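Putidaredoxin reductase (Pseudomonas putida, PDB 1Q1R) is an FAD-dependent oxidoreductase that probably passes electrons from NADH to putidaredoxin, the ferredoxin that serves the cytochrome P450cam monooxygenase. Local coordinates at residues G157-L162 with F329-Y334; R183-V188 with A195-L200; I336-V341 with D375-P380; L152-G157 with V175-T180. One frame throughout, in Å; residues are numbered along the deposited sequence.

Contact 1. Residues G157-L162 with F329-Y334. With FAD (flavin-adenine dinucleotide), chain C.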
# COMPACT_ATOMS: atom_id res chain seq x y z
N GLY A 157 4.06 2.69 13.55
CA GLY A 157 4.63 3.87 12.93
C GLY A 157 4.94 3.84 11.44
O GLY A 157 5.90 4.48 11.00
N GLY A 158 4.15 3.10 10.67
CA GLY A 158 4.35 3.06 9.23
C GLY A 158 3.76 4.32 8.61
O GLY A 158 3.26 5.18 9.33
N TYR A 159 3.79 4.43 7.28
CA TYR A 159 3.25 5.62 6.62
C TYR A 159 1.77 5.87 6.94
O TYR A 159 1.36 7.02 7.13
CB TYR A 159 3.43 5.54 5.10
CG TYR A 159 4.86 5.73 4.64
CD1 TYR A 159 5.67 4.63 4.34
CD2 TYR A 159 5.42 7.00 4.54
CE1 TYR A 159 6.99 4.80 3.94
CE2 TYR A 159 6.74 7.18 4.15
CZ TYR A 159 7.52 6.08 3.84
OH TYR A 159 8.83 6.26 3.45
N ILE A 160 0.97 4.81 6.99
CA ILE A 160 -0.44 4.99 7.28
C ILE A 160 -0.62 5.48 8.72
O ILE A 160 -1.46 6.35 8.98
CB ILE A 160 -1.24 3.68 7.07
CG1 ILE A 160 -0.94 3.10 5.69
CG2 ILE A 160 -2.73 3.95 7.20
CD1 ILE A 160 -1.07 4.11 4.55
N GLY A 161 0.16 4.93 9.64
CA GLY A 161 0.06 5.37 11.02
C GLY A 161 0.37 6.85 11.11
O GLY A 161 -0.30 7.61 11.81
N LEU A 162 1.41 7.26 10.39
CA LEU A 162 1.82 8.66 10.37
C LEU A 162 0.76 9.54 9.72
O LEU A 162 0.51 10.67 10.15
CB LEU A 162 3.15 8.80 9.62
CG LEU A 162 4.32 8.11 10.31
CD1 LEU A 162 5.55 8.12 9.40
CD2 LEU A 162 4.61 8.81 11.64
N PHE A 329 5.75 5.02 -4.72
CA PHE A 329 4.54 5.28 -3.97
C PHE A 329 4.67 6.66 -3.35
O PHE A 329 5.72 7.30 -3.47
CB PHE A 329 4.30 4.19 -2.91
CG PHE A 329 5.18 4.31 -1.70
CD1 PHE A 329 4.75 5.01 -0.58
CD2 PHE A 329 6.43 3.69 -1.67
CE1 PHE A 329 5.55 5.11 0.56
CE2 PHE A 329 7.24 3.78 -0.54
CZ PHE A 329 6.80 4.49 0.58
N TRP A 330 3.61 7.12 -2.71
CA TRP A 330 3.62 8.44 -2.10
C TRP A 330 2.90 8.42 -0.76
O TRP A 330 2.25 7.43 -0.41
CB TRP A 330 2.94 9.46 -3.03
CG TRP A 330 1.42 9.40 -3.02
CD1 TRP A 330 0.57 10.19 -2.30
CD2 TRP A 330 0.59 8.50 -3.77
NE1 TRP A 330 -0.74 9.84 -2.55
CE2 TRP A 330 -0.76 8.81 -3.45
CE3 TRP A 330 0.84 7.46 -4.67
CZ2 TRP A 330 -1.84 8.12 -4.00
CZ3 TRP A 330 -0.24 6.77 -5.23
CH2 TRP A 330 -1.57 7.11 -4.89
N SER A 331 3.05 9.51 -0.03
CA SER A 331 2.42 9.68 1.26
C SER A 331 2.14 11.16 1.42
O SER A 331 2.92 12.00 0.97
CB SER A 331 3.35 9.20 2.38
OG SER A 331 2.78 9.42 3.66
N ASP A 332 1.01 11.48 2.04
CA ASP A 332 0.63 12.87 2.27
C ASP A 332 0.52 13.08 3.76
O ASP A 332 -0.32 12.47 4.42
CB ASP A 332 -0.72 13.19 1.63
CG ASP A 332 -0.67 13.21 0.11
OD1 ASP A 332 -1.75 13.37 -0.51
OD2 ASP A 332 0.44 13.08 -0.46
N GLN A 333 1.39 13.93 4.30
CA GLN A 333 1.39 14.23 5.72
C GLN A 333 1.58 15.74 5.86
O GLN A 333 2.54 16.30 5.33
CB GLN A 333 2.53 13.48 6.41
CG GLN A 333 2.41 11.96 6.35
CD GLN A 333 3.66 11.26 6.85
OE1 GLN A 333 4.25 11.67 7.86
NE2 GLN A 333 4.07 10.20 6.17
N TYR A 334 0.67 16.39 6.57
CA TYR A 334 0.73 17.83 6.77
C TYR A 334 0.98 18.57 5.45
O TYR A 334 1.85 19.43 5.37
CB TYR A 334 1.84 18.19 7.77
CG TYR A 334 1.76 17.42 9.07
CD1 TYR A 334 2.74 16.47 9.40
CD2 TYR A 334 0.72 17.63 9.96
CE1 TYR A 334 2.67 15.76 10.60
CE2 TYR A 334 0.64 16.91 11.16
CZ TYR A 334 1.61 15.98 11.47
OH TYR A 334 1.54 15.29 12.65
PA FAD C . -7.29 -4.79 -1.56
O1A FAD C . -7.11 -5.40 -0.22
O2A FAD C . -7.56 -3.34 -1.65
O5B FAD C . -8.45 -5.56 -2.34
C5B FAD C . -8.64 -6.98 -2.22
C4B FAD C . -10.14 -7.27 -2.05
O4B FAD C . -10.41 -8.69 -2.31
C3B FAD C . -10.60 -7.02 -0.61
O3B FAD C . -11.92 -6.46 -0.62
C2B FAD C . -10.65 -8.40 -0.02
O2B FAD C . -11.60 -8.45 1.05
C1B FAD C . -11.15 -9.21 -1.19
N9A FAD C . -11.00 -10.68 -1.03
C8A FAD C . -9.93 -11.34 -0.54
N7A FAD C . -10.18 -12.65 -0.53
C5A FAD C . -11.41 -12.83 -1.02
C6A FAD C . -12.20 -13.96 -1.25
N6A FAD C . -11.75 -15.17 -0.94
N1A FAD C . -13.44 -13.80 -1.78
C2A FAD C . -13.91 -12.58 -2.08
N3A FAD C . -13.16 -11.49 -1.87
C4A FAD C . -11.92 -11.59 -1.34
N1 FAD C . -0.82 3.20 -1.78
C2 FAD C . -0.12 4.23 -2.42
O2 FAD C . 0.54 3.99 -3.42
N3 FAD C . -0.19 5.54 -1.90
C4 FAD C . -0.98 5.80 -0.75
O4 FAD C . -1.07 6.96 -0.34
C4X FAD C . -1.67 4.76 -0.11
N5 FAD C . -2.47 5.02 0.96
C5X FAD C . -3.21 4.05 1.57
C6 FAD C . -4.05 4.36 2.66
C7 FAD C . -4.84 3.36 3.27
C7M FAD C . -5.71 3.72 4.48
C8 FAD C . -4.80 2.03 2.77
C8M FAD C . -5.67 0.92 3.38
C9 FAD C . -3.97 1.72 1.68
C9A FAD C . -3.17 2.72 1.07
N10 FAD C . -2.34 2.43 -0.04
C10 FAD C . -1.59 3.46 -0.63
C1' FAD C . -2.24 1.03 -0.57
C2' FAD C . -3.08 0.88 -1.84
O2' FAD C . -4.39 1.42 -1.61
C3' FAD C . -3.19 -0.60 -2.26
O3' FAD C . -1.87 -1.14 -2.38
C4' FAD C . -3.93 -0.74 -3.59
O4' FAD C . -5.24 -0.18 -3.47
C5' FAD C . -4.05 -2.20 -4.04
O5' FAD C . -4.97 -2.95 -3.23
P FAD C . -5.45 -4.41 -3.74
O1P FAD C . -6.58 -4.22 -4.67
O2P FAD C . -4.25 -5.13 -4.23
O3P FAD C . -5.94 -5.16 -2.38

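Contact 2. Residues R183-V188 with A195-L200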
# COMPACT_ATOMS: atom_id res chain seq x y z
N ARG A 183 13.17 3.60 15.70
CA ARG A 183 12.84 4.81 14.95
C ARG A 183 11.74 4.47 13.96
O ARG A 183 11.68 3.36 13.44
CB ARG A 183 14.08 5.35 14.23
CG ARG A 183 14.75 4.36 13.28
CD ARG A 183 16.10 4.89 12.80
NE ARG A 183 16.79 3.96 11.91
CZ ARG A 183 16.46 3.77 10.63
NH1 ARG A 183 15.46 4.44 10.08
NH2 ARG A 183 17.14 2.89 9.90
N VAL A 184 10.85 5.43 13.69
CA VAL A 184 9.76 5.17 12.76
C VAL A 184 10.29 4.89 11.36
O VAL A 184 11.32 5.42 10.96
CB VAL A 184 8.78 6.38 12.68
CG1 VAL A 184 8.18 6.65 14.05
CG2 VAL A 184 9.50 7.60 12.16
N LEU A 185 9.58 4.03 10.63
CA LEU A 185 9.98 3.69 9.27
C LEU A 185 11.40 3.15 9.23
O LEU A 185 12.10 3.29 8.22
CB LEU A 185 9.87 4.94 8.38
CG LEU A 185 8.46 5.54 8.25
CD1 LEU A 185 8.53 6.92 7.63
CD2 LEU A 185 7.60 4.61 7.42
N GLU A 186 11.83 2.53 10.32
CA GLU A 186 13.18 1.99 10.43
C GLU A 186 13.59 1.04 9.31
O GLU A 186 14.73 1.06 8.85
CB GLU A 186 13.37 1.29 11.78
CG GLU A 186 14.54 0.31 11.81
CD GLU A 186 14.92 -0.11 13.21
OE1 GLU A 186 15.34 -1.27 13.38
OE2 GLU A 186 14.80 0.71 14.14
N ARG A 187 12.66 0.21 8.86
CA ARG A 187 12.96 -0.75 7.81
C ARG A 187 13.11 -0.21 6.39
O ARG A 187 13.78 -0.82 5.56
CB ARG A 187 11.92 -1.87 7.82
CG ARG A 187 11.85 -2.63 9.13
CD ARG A 187 11.02 -3.90 8.97
NE ARG A 187 11.50 -4.71 7.86
CZ ARG A 187 11.16 -5.98 7.66
NH1 ARG A 187 10.33 -6.59 8.50
NH2 ARG A 187 11.65 -6.64 6.61
N VAL A 188 12.50 0.93 6.10
CA VAL A 188 12.56 1.47 4.75
C VAL A 188 13.30 2.79 4.56
O VAL A 188 13.51 3.23 3.43
CB VAL A 188 11.14 1.63 4.17
CG1 VAL A 188 10.41 0.29 4.22
CG2 VAL A 188 10.37 2.68 4.95
N ALA A 195 14.45 10.69 11.53
CA ALA A 195 14.60 11.87 12.36
C ALA A 195 13.73 13.00 11.82
O ALA A 195 13.09 13.72 12.58
CB ALA A 195 16.06 12.30 12.40
N PHE A 196 13.72 13.15 10.50
CA PHE A 196 12.91 14.19 9.87
C PHE A 196 11.44 14.00 10.24
O PHE A 196 10.78 14.94 10.71
CB PHE A 196 13.08 14.15 8.35
CG PHE A 196 12.02 14.91 7.61
CD1 PHE A 196 12.02 16.31 7.61
CD2 PHE A 196 11.00 14.24 6.96
CE1 PHE A 196 11.00 17.02 6.96
CE2 PHE A 196 9.98 14.93 6.31
CZ PHE A 196 9.98 16.33 6.31
N TYR A 197 10.92 12.80 10.02
CA TYR A 197 9.51 12.51 10.33
C TYR A 197 9.19 12.67 11.81
O TYR A 197 8.19 13.28 12.17
CB TYR A 197 9.13 11.10 9.87
CG TYR A 197 8.93 10.98 8.38
CD1 TYR A 197 9.88 10.34 7.58
CD2 TYR A 197 7.79 11.50 7.76
CE1 TYR A 197 9.70 10.22 6.20
CE2 TYR A 197 7.60 11.38 6.38
CZ TYR A 197 8.56 10.74 5.61
OH TYR A 197 8.37 10.61 4.25
N GLU A 198 10.03 12.10 12.67
CA GLU A 198 9.80 12.20 14.10
C GLU A 198 9.75 13.66 14.55
O GLU A 198 8.86 14.06 15.31
CB GLU A 198 10.87 11.41 14.85
CG GLU A 198 10.65 9.90 14.74
CD GLU A 198 11.76 9.07 15.35
OE1 GLU A 198 12.36 9.51 16.35
OE2 GLU A 198 12.02 7.95 14.84
N HIS A 199 10.69 14.47 14.07
CA HIS A 199 10.70 15.89 14.43
C HIS A 199 9.51 16.61 13.81
O HIS A 199 8.89 17.48 14.42
CB HIS A 199 12.01 16.54 13.98
CG HIS A 199 12.08 18.01 14.23
ND1 HIS A 199 11.71 18.95 13.29
CD2 HIS A 199 12.42 18.71 15.34
CE1 HIS A 199 11.84 20.16 13.81
NE2 HIS A 199 12.26 20.04 15.05
N LEU A 200 9.18 16.24 12.58
CA LEU A 200 8.07 16.85 11.87
C LEU A 200 6.77 16.69 12.68
O LEU A 200 6.08 17.67 12.97
CB LEU A 200 7.95 16.19 10.49
CG LEU A 200 7.07 16.73 9.36
CD1 LEU A 200 5.88 15.82 9.20
CD2 LEU A 200 6.67 18.17 9.60

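Contact 3. Residues I336-V341 with D375-P380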
# COMPACT_ATOMS: atom_id res chain seq x y z
N ILE A 336 2.54 17.85 2.97
CA ILE A 336 3.88 17.68 2.43
C ILE A 336 3.85 16.61 1.33
O ILE A 336 3.30 15.53 1.52
CB ILE A 336 4.87 17.24 3.52
CG1 ILE A 336 5.05 18.36 4.54
CG2 ILE A 336 6.21 16.85 2.90
CD1 ILE A 336 5.95 18.00 5.70
N GLY A 337 4.44 16.93 0.18
CA GLY A 337 4.46 15.98 -0.92
C GLY A 337 5.58 14.97 -0.77
O GLY A 337 6.73 15.25 -1.12
N LEU A 338 5.25 13.80 -0.25
CA LEU A 338 6.23 12.74 -0.05
C LEU A 338 6.10 11.71 -1.17
O LEU A 338 5.07 11.06 -1.31
CB LEU A 338 6.00 12.08 1.30
CG LEU A 338 6.00 13.06 2.48
CD1 LEU A 338 5.40 12.42 3.72
CD2 LEU A 338 7.42 13.52 2.74
N LYS A 339 7.15 11.58 -1.98
CA LYS A 339 7.15 10.61 -3.07
C LYS A 339 8.41 9.78 -3.02
O LYS A 339 9.53 10.30 -2.98
CB LYS A 339 7.03 11.34 -4.41
CG LYS A 339 5.82 12.26 -4.49
CD LYS A 339 5.60 12.80 -5.89
CE LYS A 339 5.03 11.73 -6.82
NZ LYS A 339 4.75 12.26 -8.19
N MET A 340 8.23 8.46 -3.00
CA MET A 340 9.35 7.53 -2.92
C MET A 340 9.44 6.65 -4.16
O MET A 340 8.43 6.13 -4.63
CB MET A 340 9.17 6.65 -1.68
CG MET A 340 9.08 7.39 -0.33
SD MET A 340 7.66 8.51 -0.07
CE MET A 340 8.54 10.05 0.33
N VAL A 341 10.65 6.48 -4.68
CA VAL A 341 10.87 5.63 -5.85
C VAL A 341 11.98 4.63 -5.57
O VAL A 341 13.00 4.97 -4.96
CB VAL A 341 11.23 6.44 -7.11
CG1 VAL A 341 12.45 7.30 -6.86
CG2 VAL A 341 11.47 5.50 -8.28
N ASP A 375 14.02 9.10 -1.90
CA ASP A 375 12.85 9.59 -1.19
C ASP A 375 12.88 11.10 -1.43
O ASP A 375 13.88 11.75 -1.13
CB ASP A 375 12.94 9.30 0.31
CG ASP A 375 12.81 7.81 0.64
OD1 ASP A 375 13.12 7.44 1.80
OD2 ASP A 375 12.39 7.02 -0.23
N THR A 376 11.81 11.65 -2.00
CA THR A 376 11.77 13.08 -2.24
C THR A 376 10.70 13.73 -1.38
O THR A 376 9.62 13.17 -1.17
CB THR A 376 11.48 13.41 -3.72
OG1 THR A 376 10.19 12.92 -4.09
CG2 THR A 376 12.53 12.75 -4.62
N VAL A 377 11.02 14.91 -0.86
CA VAL A 377 10.10 15.66 -0.01
C VAL A 377 9.86 17.02 -0.66
O VAL A 377 10.73 17.89 -0.65
CB VAL A 377 10.69 15.85 1.40
CG1 VAL A 377 9.81 16.77 2.22
CG2 VAL A 377 10.84 14.50 2.08
N ASN A 378 8.66 17.19 -1.22
CA ASN A 378 8.28 18.41 -1.91
C ASN A 378 9.20 18.68 -3.11
O ASN A 378 9.52 19.83 -3.40
CB ASN A 378 8.28 19.62 -0.97
CG ASN A 378 7.08 19.65 -0.04
OD1 ASN A 378 5.99 19.18 -0.39
ND2 ASN A 378 7.26 20.21 1.15
N ARG A 379 9.61 17.62 -3.79
CA ARG A 379 10.46 17.75 -4.97
C ARG A 379 9.97 16.85 -6.09
O ARG A 379 10.60 15.84 -6.43
CB ARG A 379 11.91 17.43 -4.61
CG ARG A 379 12.52 18.48 -3.70
CD ARG A 379 14.02 18.50 -3.80
NE ARG A 379 14.58 19.59 -3.01
CZ ARG A 379 15.87 19.90 -2.97
NH1 ARG A 379 16.76 19.21 -3.68
NH2 ARG A 379 16.27 20.91 -2.20
N PRO A 380 8.83 17.21 -6.70
CA PRO A 380 8.22 16.45 -7.80
C PRO A 380 9.10 16.27 -9.03
O PRO A 380 9.07 15.22 -9.67
CB PRO A 380 6.95 17.25 -8.09
CG PRO A 380 7.32 18.65 -7.73
CD PRO A 380 8.08 18.45 -6.43
O HOH W 1 8.25 15.05 -3.45
O HOH W 2 6.48 14.05 -9.69
O HOH W 3 11.99 4.93 -2.01

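Contact 4. Residues L152-G157 with V175-T180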
# COMPACT_ATOMS: atom_id res chain seq x y z
N LEU A 152 -6.10 10.21 21.29
CA LEU A 152 -5.88 9.12 20.35
C LEU A 152 -4.52 8.49 20.56
O LEU A 152 -3.53 9.18 20.82
CB LEU A 152 -5.95 9.63 18.90
CG LEU A 152 -5.39 8.68 17.82
CD1 LEU A 152 -6.23 7.42 17.74
CD2 LEU A 152 -5.36 9.38 16.47
N VAL A 153 -4.48 7.17 20.46
CA VAL A 153 -3.23 6.45 20.54
C VAL A 153 -3.17 5.61 19.28
O VAL A 153 -4.03 4.77 19.04
CB VAL A 153 -3.14 5.53 21.77
CG1 VAL A 153 -1.85 4.71 21.68
CG2 VAL A 153 -3.13 6.35 23.05
N VAL A 154 -2.15 5.87 18.47
CA VAL A 154 -1.94 5.12 17.24
C VAL A 154 -0.86 4.08 17.54
O VAL A 154 0.21 4.42 18.05
CB VAL A 154 -1.43 6.04 16.10
CG1 VAL A 154 -1.19 5.22 14.85
CG2 VAL A 154 -2.43 7.17 15.84
N ILE A 155 -1.14 2.82 17.23
CA ILE A 155 -0.17 1.76 17.45
C ILE A 155 0.39 1.33 16.10
O ILE A 155 -0.28 0.68 15.31
CB ILE A 155 -0.82 0.54 18.15
CG1 ILE A 155 -1.47 0.99 19.46
CG2 ILE A 155 0.24 -0.52 18.43
CD1 ILE A 155 -2.37 -0.05 20.10
N GLY A 156 1.64 1.73 15.85
CA GLY A 156 2.29 1.40 14.59
C GLY A 156 2.78 2.67 13.92
O GLY A 156 2.01 3.61 13.72
N GLY A 157 4.06 2.69 13.55
CA GLY A 157 4.63 3.87 12.93
C GLY A 157 4.94 3.84 11.44
O GLY A 157 5.90 4.48 11.00
N VAL A 175 -2.67 13.54 20.35
CA VAL A 175 -2.17 12.34 19.69
C VAL A 175 -0.84 11.77 20.19
O VAL A 175 0.14 12.50 20.36
CB VAL A 175 -2.03 12.58 18.17
CG1 VAL A 175 -1.74 11.29 17.45
CG2 VAL A 175 -3.30 13.24 17.63
N THR A 176 -0.83 10.45 20.41
CA THR A 176 0.36 9.72 20.85
C THR A 176 0.55 8.56 19.87
O THR A 176 -0.40 7.82 19.58
CB THR A 176 0.20 9.13 22.28
OG1 THR A 176 -0.06 10.18 23.22
CG2 THR A 176 1.47 8.39 22.69
N LEU A 177 1.76 8.39 19.34
CA LEU A 177 2.01 7.29 18.42
C LEU A 177 3.08 6.39 18.98
O LEU A 177 4.13 6.85 19.44
CB LEU A 177 2.43 7.83 17.04
CG LEU A 177 2.59 6.77 15.95
CD1 LEU A 177 2.32 7.38 14.58
CD2 LEU A 177 3.99 6.19 16.01
N LEU A 178 2.82 5.09 18.94
CA LEU A 178 3.74 4.11 19.49
C LEU A 178 4.32 3.17 18.44
O LEU A 178 3.60 2.67 17.57
CB LEU A 178 3.03 3.27 20.55
CG LEU A 178 2.16 4.03 21.56
CD1 LEU A 178 1.43 3.03 22.43
CD2 LEU A 178 3.03 4.95 22.39
N ASP A 179 5.62 2.92 18.54
CA ASP A 179 6.28 1.99 17.63
C ASP A 179 7.31 1.20 18.41
O ASP A 179 8.02 1.74 19.25
CB ASP A 179 6.96 2.73 16.48
CG ASP A 179 7.32 1.81 15.33
OD1 ASP A 179 8.07 0.83 15.55
OD2 ASP A 179 6.85 2.05 14.20
N THR A 180 7.36 -0.10 18.14
CA THR A 180 8.30 -0.99 18.82
C THR A 180 9.73 -0.76 18.33
O THR A 180 10.68 -0.94 19.09
CB THR A 180 7.91 -2.45 18.57
OG1 THR A 180 7.74 -2.67 17.17
CG2 THR A 180 6.61 -2.78 19.29
O HOH W 4 -2.81 10.55 23.11

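Contact 1. Residues G157-L162 with F329-Y334
The first turn of helix 159-170 lies against strand 328-333, with the CA atoms of Y159 and S331 6.8 Å apart. Y159 and F329 form an edge-to-face aromatic pair. The edge of the F329 ring, CE1 and CZ, comes onto one face of Y159, toward its rim. The ring planes stand at 74°, and F329 CZ is 3.4 Å from Y159 CE1. The side chain of Q333 lies at the edge of the same tyrosine ring, near its plane. Its NE2 donates to S331 OG at 2.9 Å, nearly straight at 172° and within the amide plane. S331 OG is also bonded to E163, and Q333 OE1 to H201. Bonds at both ends should hold the amide in this orientation. Q333 OE1 also rests against L162 CB at 3.5 Å.

The segments also border the flavin. I160 CD1 is 3.5 Å from FAD C6, and F329 CB 3.8 Å from FAD O2. W330 points away from the helix. The N3 edge of the flavin, between O2 and O4, points at one face of its indole, the two planes steeply inclined; W330 CE3 is 3.5 Å from FAD N3. Replacing W330 by alanine is likely to leave this flavin edge without the aromatic face it abuts. G158, the N-cap of the helix, and G161 fit a GxGxxG turn, consistent with a dinucleotide-binding Rossmann unit.

Helix 191-204 closes one flank, where H201 meets L162 and Y197 meets Q333. Strand 336-342 pairs with strand 328-333 and brings M340 against both Y159 and F329.

Contact 2. Residues R183-V188 with A195-L200
L185 sets its CD1 methyl over one face of the Y197 ring, a CH-pi contact. CD1 is 4.0 Å from the ring centroid and 25° off the ring normal. F196 CD2 covers the opposite face of the same ring, so the tyrosine is held from both sides. Next to it, V184 and E198 run alongside each other, pointing opposite ways, with V184 CG2 3.6 Å from E198 CG. The E198 chain is extended beyond CG (chi2 174°), which carries its carboxylate to the loop backbone. There V184 N donates to E198 OE2 at 3.0 Å. The amide meets this oxygen on its anti side, somewhat out of the carboxylate plane. R183 CA is close to the same oxygen, at 3.2 Å.

The loop runs from strand 174-178 to helix 191-204 in what is probably the NAD-binding domain of the glutathione reductase fold. It contains a type II beta turn from R183 to E186, in which L185 has a positive phi of 56°. The closing bond of the turn, E186 N to R183 O, is weak.

The R183 guanidinium takes no part in the carboxylate contact. It leads away to S194 OG and the carbonyl of T189, and E186 CA lies over one of its faces. E198 OE1 has a long, weak ion pair with R202. Y159 and L162 of helix 159-170 pack against L185, and Y159 also touches Y197.

Contact 3. Residues I336-V341 with D375-P380
Strands 336-342 and 370-377 run antiparallel here, at 165°, and backbone bonds hold them together. K339 and T376 are a hydrogen-bonded pair: K339 N donates to T376 O at 3.0 Å, and T376 N to K339 O at 2.8 Å. Past the end of the second strand, N378 N still donates to G337 O at 2.7 Å, almost straight.

Two side chains add polar bonds to this ladder. T376 OG1 lies between its backbone N and carbonyl carbon (chi1 64°), which turns it to K339 O at 2.9 Å. That carbonyl thus accepts twice. N378 OD1 accepts from G337 N at 2.8 Å, with the donor above the carbonyl plane, and N378 ND2 bonds to P359 O. With alanine in place of N378, G337 N is likely to lose its acceptor and P359 O its donor.

Water fills in the polar edge. One molecule joins G337 O, T376 OG1 and R379 N. Another links K339 NZ to P380 O.

Apolar contacts gather on the face that carries L338 and V377. The two side chains lie side by side, with L338 CD2 3.6 Å from V377 CG2. I336 CG2 meets V377 CG1 at 3.7 Å.

The same face also has a mixed contact: M340 CG lies 3.3 Å from D375 OD2, in a non-hydrogen-bonded pair.

The pair is the middle of the antiparallel sheet of the C-terminal domain, flanked by strands 328-333 and 360-367. Helix 191-204 packs on the L338, M340 and V377 face through F196 and Y197. F383 of helix 380-391 packs on K339 and T376.

Contact 4. Residues L152-G157 with V175-T180
V154 and L177 pack together at the middle of two parallel strands, with V154 CB 4.1 Å from L177 CG. The strands, 151-155 and 174-178, are the two strands of a beta-alpha-beta crossover of Rossmann type, joined through helix 159-170. On the V154 face, V175 CG1 also meets L152 CD2 at 4.2 Å. V164, A168 and I169 of the helix cover this face. On the other face, V153 CG1 is 3.8 Å from L178 CD1. The L178 CG lies beside its own backbone N (chi1 -45°), leaning the leucine across toward V153.

Around this core runs a regular parallel ladder. V154 bonds strand 174-178 through both its N and its O: N donates to T176 O at 2.8 Å, and O accepts from L178 N. T176 N reaches L152 O at 3.0 Å, and G156 N reaches L178 O at 2.8 Å. At the start of the pair a water connects L152 O with T176 OG1.

The polar edge lies where the first strand turns into the glycine-rich loop. The backbone angles of G156 (phi 125°) would jam a side chain against the preceding carbonyl. G156 O is buried with no polar partner, beside the methyls of L177. G157 packs tightly on D179, and a CB would collide with the carboxylate. D179 OD1 bonds to A181 N, while D179 OD2 takes a weak, bent bond from G157 N at 2.9 Å.

Contacts 1 and 4 share G157 and so use the two ends of one glycine-rich turn. Contact 2 adjoins both: L185 CD2 is 3.5 Å from Y159 CE1, and V184 CB is 3.8 Å from G157 O. Contact 1 meets contact 3 through the antiparallel sheet, where strands 328-333 and 336-342 are neighbours and F329 O is 2.8 Å from M340 N. Contact 2 reaches that sheet, with Y197 OH 3.4 Å from L338 CD2. Contacts 3 and 4 do not touch; their nearest atoms are about 11 Å apart. Contact 1 alone touches FAD. The side chain of M340 in contact 3 is about 9 Å from FAD, that of V154 in contact 4 about 11 Å.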